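Local coordinates for dimethyl-sulfide monooxygenase (Hyphomicrobium sulfonivorans, PDB 6AK1), which oxidises dimethyl sulfide to methanethiol and formaldehyde with NADH and O2, using FMN as cofactor, at residues M72-D78 and E306-L311. Residues are numbered along the deposited sequence; the frame is centred on the assembly and turned at random.
Sequences MALRDAD and EGMLAL
A buried contact between the end of the short helix 71-75, with the turn that follows, and helix 305-316 brings Ala73, Asp76 and Asp78 against Gly307 and Ala310. Helix 71-75 belongs to the connection after barrel strand 53-57, and helix 305-316 to the long one after strand 276-284. The alanines meet methyl to methyl, with Ala73 CB 4.1 Å from Ala310 CB, and the latter methyl also lies against the backbone of Ala73. The missing side chain of Gly307 lets the two segments come close where the acids sit: Asp76 OD2 is 3.7 Å from Gly307 CA, and a CB at this position would run into both carboxylates. Asp76 reaches there with CG anti to its own backbone N (chi1 -172°), while its OD1 accepts a hydrogen bond from Trp23 NE1. Asp76 OD2 lies 2.7 Å from Asp78 OD1, close enough that one of the two acids is probably protonated. Asp78 OD2 is 3.2 Å from Gly307 CA. Asp78 CB rests on the end of Leu311, 3.9 Å from Leu311 CD2. Replacing Asp78 by alanine would remove its carboxylate, which is likely to leave a gap beside Gly307 CA and take away the close neighbour of Asp76 OD2, while CB could still touch Leu311. At the other end, Met72, bent at chi2 and chi3, brings SD 4.0 Å from Glu306 OE1, the two side chains crossing at a slant. Glu306 OE2 forms a hydrogen bond with Tyr66 OH and a salt bridge with Arg67. Helix 71-75 ends here in a Schellman motif: Ala77, with positive phi (55°), is C-prime, and Asp78 N bonds to Ala73 O at 2.8 Å. This Schellman-capped helix end, docked on a glycine-alanine helix face, joins two strand connections of the luciferase-like TIM barrel, away from the probable FMN site.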
ATOM      1  N   MET A  72     -11.337 -21.646   9.131  1.00 23.84           N
ATOM      2  CA  MET A  72     -10.558 -21.986   7.945  1.00 26.23           C
ATOM      3  C   MET A  72      -9.418 -20.996   7.720  1.00 26.66           C
ATOM      4  O   MET A  72      -8.345 -21.388   7.250  1.00 25.05           O
ATOM      5  CB  MET A  72     -11.465 -22.063   6.723  1.00 24.27           C
ATOM      6  CG  MET A  72     -12.511 -23.197   6.820  1.00 28.61           C
ATOM      7  SD  MET A  72     -11.782 -24.816   7.198  1.00 34.73           S
ATOM      8  CE  MET A  72     -12.453 -25.117   8.806  1.00 23.55           C
ATOM      9  N   ALA A  73      -9.624 -19.719   8.068  1.00 25.31           N
ATOM     10  CA  ALA A  73      -8.547 -18.735   7.966  1.00 24.00           C
ATOM     11  C   ALA A  73      -7.414 -19.039   8.948  1.00 23.55           C
ATOM     12  O   ALA A  73      -6.236 -18.895   8.605  1.00 20.73           O
ATOM     13  CB  ALA A  73      -9.095 -17.328   8.204  1.00 21.40           C
ATOM     14  N   LEU A  74      -7.747 -19.463  10.170  1.00 20.37           N
ATOM     15  CA  LEU A  74      -6.711 -19.845  11.130  1.00 22.45           C
ATOM     16  C   LEU A  74      -5.930 -21.071  10.659  1.00 24.96           C
ATOM     17  O   LEU A  74      -4.708 -21.153  10.854  1.00 22.49           O
ATOM     18  CB  LEU A  74      -7.339 -20.116  12.501  1.00 17.76           C
ATOM     19  CG  LEU A  74      -7.822 -18.884  13.267  1.00 22.90           C
ATOM     20  CD1 LEU A  74      -8.818 -19.279  14.381  1.00 19.24           C
ATOM     21  CD2 LEU A  74      -6.635 -18.103  13.854  1.00 19.10           C
ATOM     22  N   ARG A  75      -6.618 -22.042  10.047  1.00 23.20           N
ATOM     23  CA  ARG A  75      -5.956 -23.295   9.685  1.00 24.01           C
ATOM     24  C   ARG A  75      -4.916 -23.085   8.591  1.00 21.08           C
ATOM     25  O   ARG A  75      -3.871 -23.743   8.591  1.00 22.06           O
ATOM     26  CB  ARG A  75      -6.988 -24.343   9.256  1.00 21.85           C
ATOM     27  CG  ARG A  75      -7.809 -24.882  10.423  1.00 26.44           C
ATOM     28  CD  ARG A  75      -8.908 -25.879   9.961  1.00 28.67           C
ATOM     29  NE  ARG A  75      -8.358 -27.080   9.323  1.00 23.04           N
ATOM     30  CZ  ARG A  75      -7.899 -28.130   9.999  1.00 27.39           C
ATOM     31  NH1 ARG A  75      -7.911 -28.121  11.327  1.00 24.44           N
ATOM     32  NH2 ARG A  75      -7.411 -29.183   9.350  1.00 31.17           N
ATOM     33  N   ASP A  76      -5.177 -22.181   7.652  1.00 20.46           N
ATOM     34  CA  ASP A  76      -4.227 -21.863   6.598  1.00 20.17           C
ATOM     35  C   ASP A  76      -3.527 -20.515   6.821  1.00 19.99           C
ATOM     36  O   ASP A  76      -2.830 -20.026   5.924  1.00 20.24           O
ATOM     37  CB  ASP A  76      -4.946 -21.893   5.243  1.00 24.90           C
ATOM     38  CG  ASP A  76      -3.996 -21.775   4.067  1.00 25.27           C
ATOM     39  OD1 ASP A  76      -2.974 -22.484   4.054  1.00 25.16           O
ATOM     40  OD2 ASP A  76      -4.261 -20.948   3.177  1.00 26.33           O
ATOM     41  N   ALA A  77      -3.689 -19.912   8.001  1.00 21.98           N
ATOM     42  CA  ALA A  77      -3.013 -18.663   8.358  1.00 20.37           C
ATOM     43  C   ALA A  77      -3.279 -17.560   7.339  1.00 21.43           C
ATOM     44  O   ALA A  77      -2.380 -16.790   6.978  1.00 23.18           O
ATOM     45  CB  ALA A  77      -1.503 -18.875   8.536  1.00 22.46           C
ATOM     46  N   ASP A  78      -4.537 -17.460   6.897  1.00 19.56           N
ATOM     47  CA  ASP A  78      -4.963 -16.486   5.886  1.00 21.68           C
ATOM     48  C   ASP A  78      -5.180 -15.125   6.548  1.00 22.84           C
ATOM     49  O   ASP A  78      -6.278 -14.793   7.010  1.00 21.63           O
ATOM     50  CB  ASP A  78      -6.215 -16.978   5.170  1.00 22.68           C
ATOM     51  CG  ASP A  78      -6.014 -18.354   4.561  1.00 25.86           C
ATOM     52  OD1 ASP A  78      -5.205 -18.474   3.612  1.00 22.13           O
ATOM     53  OD2 ASP A  78      -6.626 -19.321   5.067  1.00 28.71           O
ATOM     54  N   GLU A 306      -9.690 -24.302   0.770  1.00 25.58           N
ATOM     55  CA  GLU A 306     -10.488 -23.722   1.840  1.00 28.31           C
ATOM     56  C   GLU A 306      -9.843 -22.476   2.439  1.00 28.72           C
ATOM     57  O   GLU A 306     -10.559 -21.635   2.991  1.00 26.81           O
ATOM     58  CB  GLU A 306     -10.770 -24.776   2.912  1.00 27.95           C
ATOM     59  CG  GLU A 306     -11.790 -25.810   2.423  1.00 33.61           C
ATOM     60  CD  GLU A 306     -12.715 -26.312   3.520  1.00 34.04           C
ATOM     61  OE1 GLU A 306     -12.402 -27.350   4.136  1.00 38.93           O
ATOM     62  OE2 GLU A 306     -13.748 -25.664   3.777  1.00 31.08           O
ATOM     63  N   GLY A 307      -8.522 -22.322   2.322  1.00 28.27           N
ATOM     64  CA  GLY A 307      -7.897 -21.064   2.697  1.00 22.20           C
ATOM     65  C   GLY A 307      -8.222 -19.929   1.736  1.00 25.89           C
ATOM     66  O   GLY A 307      -8.412 -18.781   2.157  1.00 24.99           O
ATOM     67  N   MET A 308      -8.279 -20.222   0.433  1.00 20.91           N
ATOM     68  CA  MET A 308      -8.641 -19.178  -0.520  1.00 22.98           C
ATOM     69  C   MET A 308     -10.127 -18.831  -0.436  1.00 23.05           C
ATOM     70  O   MET A 308     -10.521 -17.700  -0.744  1.00 21.53           O
ATOM     71  CB  MET A 308      -8.264 -19.605  -1.940  1.00 23.78           C
ATOM     72  CG  MET A 308      -8.423 -18.509  -2.988  1.00 25.63           C
ATOM     73  SD  MET A 308      -7.638 -16.917  -2.559  1.00 26.25           S
ATOM     74  CE  MET A 308      -5.912 -17.393  -2.423  1.00 26.50           C
ATOM     75  N   LEU A 309     -10.965 -19.783  -0.013  1.00 24.43           N
ATOM     76  CA  LEU A 309     -12.379 -19.481   0.191  1.00 22.48           C
ATOM     77  C   LEU A 309     -12.586 -18.565   1.389  1.00 24.82           C
ATOM     78  O   LEU A 309     -13.497 -17.725   1.386  1.00 22.59           O
ATOM     79  CB  LEU A 309     -13.174 -20.776   0.360  1.00 23.13           C
ATOM     80  CG  LEU A 309     -13.206 -21.608  -0.925  1.00 26.34           C
ATOM     81  CD1 LEU A 309     -13.931 -22.935  -0.704  1.00 30.68           C
ATOM     82  CD2 LEU A 309     -13.853 -20.819  -2.040  1.00 23.64           C
ATOM     83  N   ALA A 310     -11.762 -18.714   2.431  1.00 20.88           N
ATOM     84  CA  ALA A 310     -11.825 -17.769   3.536  1.00 20.07           C
ATOM     85  C   ALA A 310     -11.482 -16.368   3.060  1.00 19.57           C
ATOM     86  O   ALA A 310     -12.155 -15.400   3.427  1.00 22.81           O
ATOM     87  CB  ALA A 310     -10.887 -18.202   4.669  1.00 23.92           C
ATOM     88  N   LEU A 311     -10.440 -16.239   2.234  1.00 21.47           N
ATOM     89  CA  LEU A 311     -10.038 -14.919   1.756  1.00 23.15           C
ATOM     90  C   LEU A 311     -11.096 -14.333   0.840  1.00 23.33           C
ATOM     91  O   LEU A 311     -11.474 -13.163   0.985  1.00 23.75           O
ATOM     92  CB  LEU A 311      -8.685 -14.994   1.035  1.00 21.16           C
ATOM     93  CG  LEU A 311      -7.412 -15.231   1.864  1.00 24.18           C
ATOM     94  CD1 LEU A 311      -6.221 -15.494   0.955  1.00 24.78           C
ATOM     95  CD2 LEU A 311      -7.127 -14.047   2.814  1.00 19.42           C
TER